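Local coordinates for protein EvdO1 (Micromonospora carbonacea, PDB 4XBZ) that probably catalyses an oxidative cyclization in orthosomycin biosynthesis, as a metal-dependent oxygenase of the phytanoyl-CoA dioxygenase family built on a double-stranded beta-helix, at residues V49-R53 and E132-G136; R53-V57 and C196-Y202; P155-W159 and L215-D221; V170-G176 and H238-T242. One frame throughout, in Å; residues are numbered along the deposited sequence.

Contact 1 (V49-R53 and E132-G136); sequences VTAFR and EQLVG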
loop_
_atom_site.group_PDB
_atom_site.type_symbol
_atom_site.label_atom_id
_atom_site.label_comp_id
_atom_site.label_asym_id
_atom_site.label_seq_id
_atom_site.Cartn_x
_atom_site.Cartn_y
_atom_site.Cartn_z
ATOM N N VAL A 49 -0.455 2.335 9.061
ATOM C CA VAL A 49 -0.637 1.789 7.723
ATOM C C VAL A 49 -1.696 0.687 7.766
ATOM O O VAL A 49 -2.610 0.667 6.937
ATOM C CB VAL A 49 0.685 1.239 7.137
ATOM C CG1 VAL A 49 0.465 0.726 5.719
ATOM C CG2 VAL A 49 1.769 2.311 7.153
ATOM N N THR A 50 -1.587 -0.193 8.763
ATOM C CA THR A 50 -2.538 -1.284 8.945
ATOM C C THR A 50 -3.954 -0.734 9.066
ATOM O O THR A 50 -4.873 -1.151 8.340
ATOM C CB THR A 50 -2.223 -2.146 10.217
ATOM O OG1 THR A 50 -0.955 -2.795 10.085
ATOM C CG2 THR A 50 -3.280 -3.202 10.407
ATOM N N ALA A 51 -4.123 0.211 9.983
ATOM C CA ALA A 51 -5.432 0.749 10.238
ATOM C C ALA A 51 -5.963 1.361 8.943
ATOM O O ALA A 51 -7.107 1.101 8.556
ATOM C CB ALA A 51 -5.388 1.761 11.359
ATOM N N PHE A 52 -5.132 2.123 8.235
ATOM C CA PHE A 52 -5.612 2.675 6.963
ATOM C C PHE A 52 -5.999 1.578 5.977
ATOM O O PHE A 52 -7.051 1.665 5.348
ATOM C CB PHE A 52 -4.595 3.589 6.291
ATOM C CG PHE A 52 -5.075 4.111 4.966
ATOM C CD1 PHE A 52 -6.040 5.112 4.914
ATOM C CD2 PHE A 52 -4.606 3.572 3.778
ATOM C CE1 PHE A 52 -6.520 5.586 3.686
ATOM C CE2 PHE A 52 -5.068 4.032 2.556
ATOM C CZ PHE A 52 -6.029 5.043 2.502
ATOM N N ARG A 53 -5.168 0.544 5.849
ATOM C CA ARG A 53 -5.460 -0.526 4.897
ATOM C C ARG A 53 -6.764 -1.231 5.246
ATOM O O ARG A 53 -7.547 -1.590 4.370
ATOM C CB ARG A 53 -4.313 -1.547 4.839
ATOM C CG ARG A 53 -2.992 -0.970 4.347
ATOM C CD ARG A 53 -2.609 -1.477 2.983
ATOM N NE ARG A 53 -1.277 -1.026 2.578
ATOM C CZ ARG A 53 -1.046 -0.009 1.741
ATOM N NH1 ARG A 53 -2.064 0.691 1.204
ATOM N NH2 ARG A 53 0.206 0.314 1.434
ATOM N N GLU A 132 3.658 7.933 -0.281
ATOM C CA GLU A 132 4.567 6.944 -0.838
ATOM C C GLU A 132 4.488 5.610 -0.111
ATOM O O GLU A 132 4.617 4.574 -0.747
ATOM C CB GLU A 132 6.011 7.432 -0.816
ATOM C CG GLU A 132 6.837 6.736 -1.878
ATOM C CD GLU A 132 8.228 6.370 -1.418
ATOM O OE1 GLU A 132 8.422 6.220 -0.187
ATOM O OE2 GLU A 132 9.123 6.244 -2.294
ATOM N N GLN A 133 4.287 5.627 1.206
ATOM C CA GLN A 133 4.133 4.379 1.951
ATOM C C GLN A 133 2.786 3.726 1.638
ATOM O O GLN A 133 2.673 2.497 1.626
ATOM C CB GLN A 133 4.276 4.601 3.465
ATOM C CG GLN A 133 5.716 4.605 3.955
ATOM C CD GLN A 133 6.508 3.354 3.517
ATOM O OE1 GLN A 133 6.268 2.239 4.008
ATOM N NE2 GLN A 133 7.472 3.545 2.611
ATOM N N LEU A 134 1.775 4.543 1.364
ATOM C CA LEU A 134 0.423 4.022 1.199
ATOM C C LEU A 134 0.090 3.700 -0.249
ATOM O O LEU A 134 -0.435 2.641 -0.552
ATOM C CB LEU A 134 -0.594 5.013 1.766
ATOM C CG LEU A 134 -0.483 5.285 3.274
ATOM C CD1 LEU A 134 -1.598 6.217 3.742
ATOM C CD2 LEU A 134 -0.517 3.989 4.055
ATOM N N VAL A 135 0.396 4.625 -1.143
ATOM C CA VAL A 135 0.087 4.458 -2.548
ATOM C C VAL A 135 1.238 3.736 -3.244
ATOM O O VAL A 135 1.039 3.054 -4.244
ATOM C CB VAL A 135 -0.207 5.857 -3.225
ATOM C CG1 VAL A 135 -0.352 5.742 -4.724
ATOM C CG2 VAL A 135 -1.471 6.495 -2.631
ATOM N N GLY A 136 2.442 3.862 -2.697
ATOM C CA GLY A 136 3.615 3.302 -3.344
ATOM C C GLY A 136 4.542 4.341 -3.975
ATOM O O GLY A 136 4.190 5.525 -4.092
#
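Val49 opens the contact by laying CG1 against CD2 of Leu134 at 3.8 Å. One turn further along helix 46-55, Phe52 meets the same leucine. Its CG stands anti to the backbone N (chi1 178°), which carries the ring toward the neighbouring helix. Leu134 CD1 then sits over one face of the ring, 4.3 Å from its centroid and 21° off the normal, a CH-pi contact displaced toward the rim. Leu134 CD2 touches Val49 and also lies 4.1 Å from Phe52 CD2; strands 179-184 and 235-239 close this apolar patch through Ile179 and Leu237. Arg53 finishes the segment in a different way. Its chain bends at chi2 and brings the guanidinium end-on to the backbone: NH1 and NH2 each donate to Leu134 O at 3.1 Å, with that oxygen only 2° out of the guanidinium plane. NH1 has a second acceptor in Ala175 O. A carbonyl near the C-terminal end of helix 125-134 thus takes two N-H groups from one cation, and the positive charge would probably offset the negative end of that helix dipole, adding polar direction to an otherwise apolar helix pairing.

Contact 2 (R53-V57 and C196-Y202); sequences RRQGV and CIPESNY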
loop_
_atom_site.group_PDB
_atom_site.type_symbol
_atom_site.label_atom_id
_atom_site.label_comp_id
_atom_site.label_asym_id
_atom_site.label_seq_id
_atom_site.Cartn_x
_atom_site.Cartn_y
_atom_site.Cartn_z
ATOM N N ARG A 53 -5.168 0.544 5.849
ATOM C CA ARG A 53 -5.460 -0.526 4.897
ATOM C C ARG A 53 -6.764 -1.231 5.246
ATOM O O ARG A 53 -7.547 -1.590 4.370
ATOM C CB ARG A 53 -4.313 -1.547 4.839
ATOM C CG ARG A 53 -2.992 -0.970 4.347
ATOM C CD ARG A 53 -2.609 -1.477 2.983
ATOM N NE ARG A 53 -1.277 -1.026 2.578
ATOM C CZ ARG A 53 -1.046 -0.009 1.741
ATOM N NH1 ARG A 53 -2.064 0.691 1.204
ATOM N NH2 ARG A 53 0.206 0.314 1.434
ATOM N N ARG A 54 -7.006 -1.417 6.530
ATOM C CA ARG A 54 -8.156 -2.198 6.942
ATOM C C ARG A 54 -9.430 -1.358 6.998
ATOM O O ARG A 54 -10.483 -1.771 6.515
ATOM C CB ARG A 54 -7.904 -2.841 8.310
ATOM C CG ARG A 54 -8.987 -3.813 8.752
ATOM C CD ARG A 54 -8.600 -4.454 10.085
ATOM N NE ARG A 54 -8.464 -3.422 11.104
ATOM C CZ ARG A 54 -9.457 -3.023 11.894
ATOM N NH1 ARG A 54 -10.644 -3.610 11.804
ATOM N NH2 ARG A 54 -9.262 -2.048 12.779
ATOM N N GLN A 55 -9.345 -0.187 7.603
ATOM C CA GLN A 55 -10.556 0.583 7.829
ATOM C C GLN A 55 -10.877 1.501 6.670
ATOM O O GLN A 55 -12.003 1.968 6.550
ATOM C CB GLN A 55 -10.440 1.376 9.126
ATOM C CG GLN A 55 -10.390 0.475 10.348
ATOM C CD GLN A 55 -10.195 1.243 11.618
ATOM O OE1 GLN A 55 -9.063 1.506 12.028
ATOM N NE2 GLN A 55 -11.299 1.611 12.264
ATOM N N GLY A 56 -9.899 1.744 5.801
ATOM C CA GLY A 56 -10.119 2.610 4.649
ATOM C C GLY A 56 -10.066 4.087 4.998
ATOM O O GLY A 56 -10.512 4.926 4.223
ATOM N N VAL A 57 -9.501 4.413 6.156
ATOM C CA VAL A 57 -9.504 5.787 6.634
ATOM C C VAL A 57 -8.406 5.985 7.695
ATOM O O VAL A 57 -8.072 5.058 8.431
ATOM C CB VAL A 57 -10.915 6.150 7.190
ATOM C CG1 VAL A 57 -11.094 5.644 8.607
ATOM C CG2 VAL A 57 -11.178 7.629 7.108
ATOM N N CYS A 196 -17.805 8.132 7.972
ATOM C CA CYS A 196 -17.545 7.048 7.046
ATOM C C CYS A 196 -17.800 5.703 7.685
ATOM O O CYS A 196 -17.821 5.583 8.913
ATOM C CB CYS A 196 -16.116 7.131 6.532
ATOM S SG CYS A 196 -14.921 7.045 7.826
ATOM N N ILE A 197 -18.004 4.692 6.846
ATOM C CA ILE A 197 -18.153 3.331 7.343
ATOM C C ILE A 197 -16.839 2.563 7.197
ATOM O O ILE A 197 -16.472 2.148 6.093
ATOM C CB ILE A 197 -19.290 2.592 6.626
ATOM C CG1 ILE A 197 -20.605 3.346 6.847
ATOM C CG2 ILE A 197 -19.382 1.138 7.132
ATOM C CD1 ILE A 197 -21.738 2.888 5.988
ATOM N N PRO A 198 -16.125 2.387 8.316
ATOM C CA PRO A 198 -14.851 1.648 8.314
ATOM C C PRO A 198 -14.977 0.298 7.604
ATOM O O PRO A 198 -16.009 -0.355 7.734
ATOM C CB PRO A 198 -14.546 1.444 9.807
ATOM C CG PRO A 198 -15.350 2.480 10.518
ATOM C CD PRO A 198 -16.567 2.749 9.677
ATOM N N GLU A 199 -13.959 -0.075 6.834
ATOM C CA GLU A 199 -13.890 -1.374 6.166
ATOM C C GLU A 199 -14.921 -1.557 5.059
ATOM O O GLU A 199 -14.974 -2.617 4.437
ATOM C CB GLU A 199 -14.034 -2.522 7.178
ATOM C CG GLU A 199 -13.083 -2.447 8.346
ATOM C CD GLU A 199 -13.177 -3.663 9.261
ATOM O OE1 GLU A 199 -14.099 -4.484 9.087
ATOM O OE2 GLU A 199 -12.311 -3.815 10.139
ATOM N N SER A 200 -15.713 -0.534 4.762
ATOM C CA SER A 200 -16.624 -0.652 3.622
ATOM C C SER A 200 -15.839 -0.598 2.314
ATOM O O SER A 200 -16.383 -0.892 1.249
ATOM C CB SER A 200 -17.707 0.439 3.650
ATOM O OG SER A 200 -17.149 1.745 3.664
ATOM N N ASN A 201 -14.560 -0.232 2.389
ATOM C CA ASN A 201 -13.672 -0.314 1.216
ATOM C C ASN A 201 -13.487 -1.740 0.686
ATOM O O ASN A 201 -12.952 -1.913 -0.407
ATOM C CB ASN A 201 -12.290 0.278 1.523
ATOM C CG ASN A 201 -11.781 -0.120 2.898
ATOM O OD1 ASN A 201 -12.479 0.080 3.880
ATOM N ND2 ASN A 201 -10.564 -0.690 2.976
ATOM N N TYR A 202 -13.906 -2.755 1.444
ATOM C CA TYR A 202 -13.858 -4.127 0.920
ATOM C C TYR A 202 -15.225 -4.726 0.538
ATOM O O TYR A 202 -15.305 -5.887 0.137
ATOM C CB TYR A 202 -13.173 -5.057 1.931
ATOM C CG TYR A 202 -11.730 -4.713 2.193
ATOM C CD1 TYR A 202 -10.742 -4.995 1.249
ATOM C CD2 TYR A 202 -11.343 -4.114 3.387
ATOM C CE1 TYR A 202 -9.410 -4.682 1.485
ATOM C CE2 TYR A 202 -10.007 -3.803 3.633
ATOM C CZ TYR A 202 -9.053 -4.088 2.678
ATOM O OH TYR A 202 -7.730 -3.787 2.911
#
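Gln55 O, near the C-terminal end of helix 46-55, takes a hydrogen bond and a weaker C-H...O contact from the loop 196-202. Glu199 N donates to Gln55 O at 2.8 Å with a nearly straight N-H...O angle of 170°, from above the carbonyl plane, and Pro198 CA lies 3.4 Å from the same Gln55 O. The next carbonyl back along the helix, Arg54 O, receives a similar contact from Glu199 CA. One residue earlier, Arg53 O accepts from the hydroxyl of Tyr202, with OH 2.6 Å away; the oxygen lies near the plane of the ring, at its edge. Asn201 brings its amide up to Gly56, its OD1 3.5 Å from Gly56 CA. A side chain on that glycine would point at this oxygen and clash, and the positive phi of 79° also favours glycine. The amide's ND2 has its main partner in Gly174 O. Glu199 CG is anti to the carbonyl carbon (chi1 -53°), and the chain extends beyond it to a salt bridge with Arg54, the charged planes almost perpendicular, although the modelled separation is too short to trust. Glu199 OE1 also bonds Glu310 N of the second subunit. Val57 CG2 packs on Cys196 SG at 3.9 Å. The loop forms a type II beta turn, Ile197 to Ser200, with Glu199 at its positive-phi position; it follows strand 194-196 of the double-stranded beta-helix and meets a helix end closed by glycine.

Contact 3 (P155-W159 and L215-D221); sequences PRLAW and LNASEWD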
loop_
_atom_site.group_PDB
_atom_site.type_symbol
_atom_site.label_atom_id
_atom_site.label_comp_id
_atom_site.label_asym_id
_atom_site.label_seq_id
_atom_site.Cartn_x
_atom_site.Cartn_y
_atom_site.Cartn_z
ATOM N N PRO A 155 -26.934 21.297 1.926
ATOM C CA PRO A 155 -27.713 20.057 1.910
ATOM C C PRO A 155 -26.891 18.832 2.355
ATOM O O PRO A 155 -25.650 18.828 2.325
ATOM C CB PRO A 155 -28.130 19.930 0.445
ATOM C CG PRO A 155 -27.072 20.618 -0.302
ATOM C CD PRO A 155 -26.605 21.762 0.573
ATOM N N ARG A 156 -27.607 17.797 2.775
ATOM C CA ARG A 156 -27.012 16.519 3.141
ATOM C C ARG A 156 -26.090 15.932 2.044
ATOM O O ARG A 156 -26.415 15.979 0.847
ATOM C CB ARG A 156 -28.140 15.547 3.476
ATOM C CG ARG A 156 -27.715 14.134 3.730
ATOM C CD ARG A 156 -28.940 13.264 3.898
ATOM N NE ARG A 156 -28.575 11.887 4.183
ATOM C CZ ARG A 156 -29.450 10.916 4.398
ATOM N NH1 ARG A 156 -30.753 11.179 4.357
ATOM N NH2 ARG A 156 -29.020 9.682 4.662
ATOM N N LEU A 157 -24.929 15.425 2.457
ATOM C CA LEU A 157 -24.029 14.678 1.556
ATOM C C LEU A 157 -24.389 13.203 1.627
ATOM O O LEU A 157 -24.139 12.542 2.635
ATOM C CB LEU A 157 -22.549 14.879 1.927
ATOM C CG LEU A 157 -21.470 14.429 0.922
ATOM C CD1 LEU A 157 -21.517 15.280 -0.353
ATOM C CD2 LEU A 157 -20.039 14.422 1.523
ATOM N N ALA A 158 -25.020 12.707 0.573
ATOM C CA ALA A 158 -25.465 11.325 0.519
ATOM C C ALA A 158 -24.265 10.386 0.585
ATOM O O ALA A 158 -23.176 10.730 0.104
ATOM C CB ALA A 158 -26.273 11.072 -0.749
ATOM N N TRP A 159 -24.477 9.222 1.198
ATOM C CA TRP A 159 -23.475 8.169 1.261
ATOM C C TRP A 159 -23.047 7.677 -0.124
ATOM O O TRP A 159 -23.872 7.287 -0.961
ATOM C CB TRP A 159 -23.999 6.997 2.072
ATOM C CG TRP A 159 -24.327 7.338 3.479
ATOM C CD1 TRP A 159 -25.553 7.676 3.977
ATOM C CD2 TRP A 159 -23.419 7.372 4.586
ATOM N NE1 TRP A 159 -25.464 7.911 5.321
ATOM C CE2 TRP A 159 -24.166 7.730 5.724
ATOM C CE3 TRP A 159 -22.049 7.130 4.725
ATOM C CZ2 TRP A 159 -23.593 7.853 6.989
ATOM C CZ3 TRP A 159 -21.478 7.252 5.984
ATOM C CH2 TRP A 159 -22.254 7.610 7.099
ATOM N N LEU A 215 -29.440 3.668 3.557
ATOM C CA LEU A 215 -29.049 4.844 4.321
ATOM C C LEU A 215 -29.578 6.151 3.707
ATOM O O LEU A 215 -30.036 7.042 4.424
ATOM C CB LEU A 215 -27.530 4.915 4.446
ATOM C CG LEU A 215 -26.825 3.928 5.375
ATOM C CD1 LEU A 215 -25.321 4.088 5.243
ATOM C CD2 LEU A 215 -27.276 4.109 6.831
ATOM N N ASN A 216 -29.513 6.266 2.385
ATOM C CA ASN A 216 -29.876 7.523 1.734
ATOM C C ASN A 216 -31.395 7.754 1.635
ATOM O O ASN A 216 -31.853 8.892 1.673
ATOM C CB ASN A 216 -29.227 7.591 0.352
ATOM C CG ASN A 216 -27.720 7.777 0.439
ATOM O OD1 ASN A 216 -27.211 8.346 1.409
ATOM N ND2 ASN A 216 -27.001 7.281 -0.558
ATOM N N ALA A 217 -32.173 6.680 1.542
ATOM C CA ALA A 217 -33.625 6.811 1.542
ATOM C C ALA A 217 -34.162 7.029 2.962
ATOM O O ALA A 217 -35.348 7.274 3.155
ATOM C CB ALA A 217 -34.273 5.587 0.901
ATOM N N SER A 218 -33.283 6.950 3.952
ATOM C CA SER A 218 -33.690 7.144 5.338
ATOM C C SER A 218 -33.136 8.439 5.895
ATOM O O SER A 218 -32.248 9.046 5.298
ATOM C CB SER A 218 -33.220 5.975 6.199
ATOM O OG SER A 218 -33.232 4.773 5.452
ATOM N N GLU A 219 -33.663 8.858 7.041
ATOM C CA GLU A 219 -33.172 10.036 7.749
ATOM C C GLU A 219 -31.702 9.871 8.128
ATOM O O GLU A 219 -31.247 8.740 8.310
ATOM C CB GLU A 219 -34.013 10.269 9.003
ATOM C CG GLU A 219 -35.507 10.368 8.732
ATOM C CD GLU A 219 -35.890 11.677 8.066
ATOM O OE1 GLU A 219 -35.091 12.644 8.146
ATOM O OE2 GLU A 219 -36.988 11.735 7.461
ATOM N N TRP A 220 -30.967 10.982 8.240
ATOM C CA TRP A 220 -29.551 10.938 8.630
ATOM C C TRP A 220 -29.326 10.095 9.872
ATOM O O TRP A 220 -29.904 10.353 10.925
ATOM C CB TRP A 220 -28.999 12.334 8.883
ATOM C CG TRP A 220 -27.611 12.315 9.460
ATOM C CD1 TRP A 220 -27.250 12.620 10.743
ATOM C CD2 TRP A 220 -26.399 11.950 8.782
ATOM N NE1 TRP A 220 -25.893 12.483 10.902
ATOM C CE2 TRP A 220 -25.346 12.069 9.717
ATOM C CE3 TRP A 220 -26.099 11.545 7.472
ATOM C CZ2 TRP A 220 -24.014 11.796 9.385
ATOM C CZ3 TRP A 220 -24.768 11.267 7.144
ATOM C CH2 TRP A 220 -23.746 11.395 8.098
ATOM N N ASP A 221 -28.484 9.077 9.742
ATOM C CA ASP A 221 -28.230 8.160 10.843
ATOM C C ASP A 221 -26.770 7.693 10.826
ATOM O O ASP A 221 -26.280 7.213 9.805
ATOM C CB ASP A 221 -29.188 6.971 10.764
ATOM C CG ASP A 221 -29.154 6.102 12.017
ATOM O OD1 ASP A 221 -29.960 6.346 12.948
ATOM O OD2 ASP A 221 -28.310 5.176 12.071
HETATM O O HOH W 1 -27.342 7.738 7.682
#
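Arg156 and Asn216 supply the hydrogen bonds. Arg156 runs fully extended, and NH1 donates to Ser218 O at 2.8 Å, in the carbonyl plane and close to the guanidinium plane. NH2 reaches Leu215 O at 2.8 Å from above the carbonyl plane, on the face opposite Ser218 N; NE is buried without a partner in the model. Asn216 pairs with the strand backbone in both directions: OD1 takes Trp159 N at 2.9 Å on a lone pair, while ND2 gives to Trp159 O at 3.2 Å, which fixes the amide's rotation. A water joins Trp159 NE1 to Asp221 N, accepting from both. The apolar part centres on the Trp159 indole. Leu215 CD1 stands almost exactly over its five-membered ring, 3.6 Å from the centroid and 1° off the normal. The six-membered rings of Trp159 and Trp220 are near parallel (6°) but slid apart, with Trp159 CZ2 and Trp220 CZ3 3.6 Å apart. Shortening Arg156 to an alanine would probably cost Ser218 O its guanidinium partner, leave Leu215 O with only Ser218 N and tie the turn less firmly. These bonds imply a directional, polar docking of helix end on sheet edge, with Trp159 as its hydrophobic half.

Contact 4 (V170-G176 and H238-T242); sequences VGVTGAG and HNILT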
loop_
_atom_site.group_PDB
_atom_site.type_symbol
_atom_site.label_atom_id
_atom_site.label_comp_id
_atom_site.label_asym_id
_atom_site.label_seq_id
_atom_site.Cartn_x
_atom_site.Cartn_y
_atom_site.Cartn_z
ATOM N N VAL A 170 -12.443 -3.551 -5.602
ATOM C CA VAL A 170 -11.901 -4.013 -4.323
ATOM C C VAL A 170 -10.636 -4.858 -4.499
ATOM O O VAL A 170 -9.662 -4.685 -3.768
ATOM C CB VAL A 170 -12.959 -4.800 -3.543
ATOM C CG1 VAL A 170 -12.339 -5.501 -2.303
ATOM C CG2 VAL A 170 -14.117 -3.855 -3.157
ATOM N N GLY A 171 -10.635 -5.754 -5.476
ATOM C CA GLY A 171 -9.415 -6.469 -5.811
ATOM C C GLY A 171 -8.277 -5.498 -6.100
ATOM O O GLY A 171 -7.174 -5.652 -5.592
ATOM N N VAL A 172 -8.563 -4.465 -6.882
ATOM C CA VAL A 172 -7.539 -3.520 -7.293
ATOM C C VAL A 172 -7.018 -2.617 -6.177
ATOM O O VAL A 172 -5.810 -2.401 -6.077
ATOM C CB VAL A 172 -8.055 -2.633 -8.432
ATOM C CG1 VAL A 172 -6.966 -1.670 -8.896
ATOM C CG2 VAL A 172 -8.515 -3.492 -9.581
ATOM N N THR A 173 -7.898 -2.090 -5.329
ATOM C CA THR A 173 -7.470 -1.028 -4.424
ATOM C C THR A 173 -8.243 -0.955 -3.093
ATOM O O THR A 173 -8.172 0.057 -2.371
ATOM C CB THR A 173 -7.550 0.354 -5.162
ATOM O OG1 THR A 173 -6.942 1.375 -4.366
ATOM C CG2 THR A 173 -9.010 0.747 -5.494
ATOM N N GLY A 174 -8.965 -2.024 -2.753
ATOM C CA GLY A 174 -9.619 -2.111 -1.456
ATOM C C GLY A 174 -8.592 -1.872 -0.372
ATOM O O GLY A 174 -8.895 -1.264 0.655
ATOM N N ALA A 175 -7.366 -2.354 -0.613
ATOM C CA ALA A 175 -6.231 -2.120 0.275
ATOM C C ALA A 175 -5.825 -0.641 0.379
ATOM O O ALA A 175 -5.028 -0.299 1.250
ATOM C CB ALA A 175 -5.046 -2.932 -0.180
ATOM N N GLY A 176 -6.356 0.225 -0.493
ATOM C CA GLY A 176 -6.128 1.662 -0.368
ATOM C C GLY A 176 -4.955 2.251 -1.156
ATOM O O GLY A 176 -4.049 2.865 -0.592
ATOM N N HIS A 238 -8.573 9.186 3.043
ATOM C CA HIS A 238 -9.568 8.146 2.843
ATOM C C HIS A 238 -9.464 7.436 1.499
ATOM O O HIS A 238 -9.131 8.011 0.455
ATOM C CB HIS A 238 -10.992 8.702 3.100
ATOM C CG HIS A 238 -11.650 9.380 1.934
ATOM N ND1 HIS A 238 -11.739 10.754 1.833
ATOM C CD2 HIS A 238 -12.361 8.881 0.896
ATOM C CE1 HIS A 238 -12.429 11.073 0.749
ATOM N NE2 HIS A 238 -12.816 9.953 0.160
ATOM N N ASN A 239 -9.680 6.133 1.597
ATOM C CA ASN A 239 -9.827 5.233 0.477
ATOM C C ASN A 239 -11.090 5.603 -0.280
ATOM O O ASN A 239 -12.145 5.758 0.338
ATOM C CB ASN A 239 -9.896 3.804 0.999
ATOM C CG ASN A 239 -9.853 2.765 -0.091
ATOM O OD1 ASN A 239 -10.327 2.977 -1.210
ATOM N ND2 ASN A 239 -9.305 1.606 0.246
ATOM N N ILE A 240 -10.988 5.748 -1.599
ATOM C CA ILE A 240 -12.135 6.169 -2.407
ATOM C C ILE A 240 -13.276 5.141 -2.373
ATOM O O ILE A 240 -14.413 5.464 -2.726
ATOM C CB ILE A 240 -11.731 6.427 -3.882
ATOM C CG1 ILE A 240 -11.016 5.198 -4.450
ATOM C CG2 ILE A 240 -10.823 7.656 -3.985
ATOM C CD1 ILE A 240 -11.347 4.894 -5.865
ATOM N N LEU A 241 -12.967 3.918 -1.946
ATOM C CA LEU A 241 -13.961 2.849 -1.837
ATOM C C LEU A 241 -14.666 2.848 -0.468
ATOM O O LEU A 241 -15.631 2.101 -0.244
ATOM C CB LEU A 241 -13.300 1.477 -2.077
ATOM C CG LEU A 241 -12.633 1.232 -3.438
ATOM C CD1 LEU A 241 -12.042 -0.185 -3.578
ATOM C CD2 LEU A 241 -13.632 1.496 -4.529
ATOM N N THR A 242 -14.165 3.655 0.466
ATOM C CA THR A 242 -14.840 3.781 1.752
ATOM C C THR A 242 -16.095 4.621 1.587
ATOM O O THR A 242 -16.029 5.760 1.129
ATOM C CB THR A 242 -13.952 4.410 2.826
ATOM O OG1 THR A 242 -12.715 3.691 2.905
ATOM C CG2 THR A 242 -14.662 4.378 4.183
HETATM O O HOH W 2 -8.249 3.004 -2.978
#
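Leu241 CD1 makes the close-fitting half of the contact, pressing on helix 169-173 and the residue that follows. It meets Thr173 CG2 and Gly174 N at 3.7 Å each and Val170 CA at 3.9 Å, a small socket built partly of bare backbone. A CB on Gly174 would clash with Val170 O, so glycine suits that position. Asn239 is held just as closely on its nitrogen side. With CG anti to the backbone N (chi1 -172°), its amide reaches across to the 170-176 segment, and ND2 donates to Thr173 O at 3.2 Å in the carbonyl plane, although that oxygen lies 23° out of the amide plane. Thr173 O also accepts from Gly176 N. Gly176 has a positive phi (93°), at which a CB would be jammed against the preceding carbonyl; Asn239 ND2 lies 3.2 Å from its CA. On the oxygen side the two segments meet through a water instead of directly: it lies 2.7 Å from Asn239 OD1 and also pairs with Thr173 OG1, whose main partner is Arg177 N. OD1 also accepts from Leu241 N at 2.9 Å, an Asx turn superposed on a type I beta turn from Asn239 to Thr242. An alanine in place of Asn239 would probably leave Leu241 N without its side-chain acceptor and Thr173 O short of one donor. This turn joins strand 235-239 to strand 244-246 in the double-stranded beta-helix and leads directly to His244, which binds the nickel together with His160 and Asp162, the His-Asp...His facial triad of this oxygenase superfamily.

Overall arrangement
Helix 46-55 comes first and serves two contacts. Contact 1 closes a loop of 78 residues onto helix 125-134; contact 2, starting from the same helix through the shared Arg53, closes later, after 138 residues, beyond strand 194-196, so the loop of contact 1 falls largely within its span. Contact 3 ties strand 157-160 to the end of helix 205-217; contact 4 joins helix 169-173 to the turn after strand 235-239. Contacts 2, 3 and 4 cross one another, whereas contact 1 is complete before 3 and 4 begin. Contacts 1, 2 and 4 cluster near the second subunit, meeting through Arg53 with Ala175 and Asn201 with Gly174; contact 3 touches only contact 2, through Ile197 and Cys196.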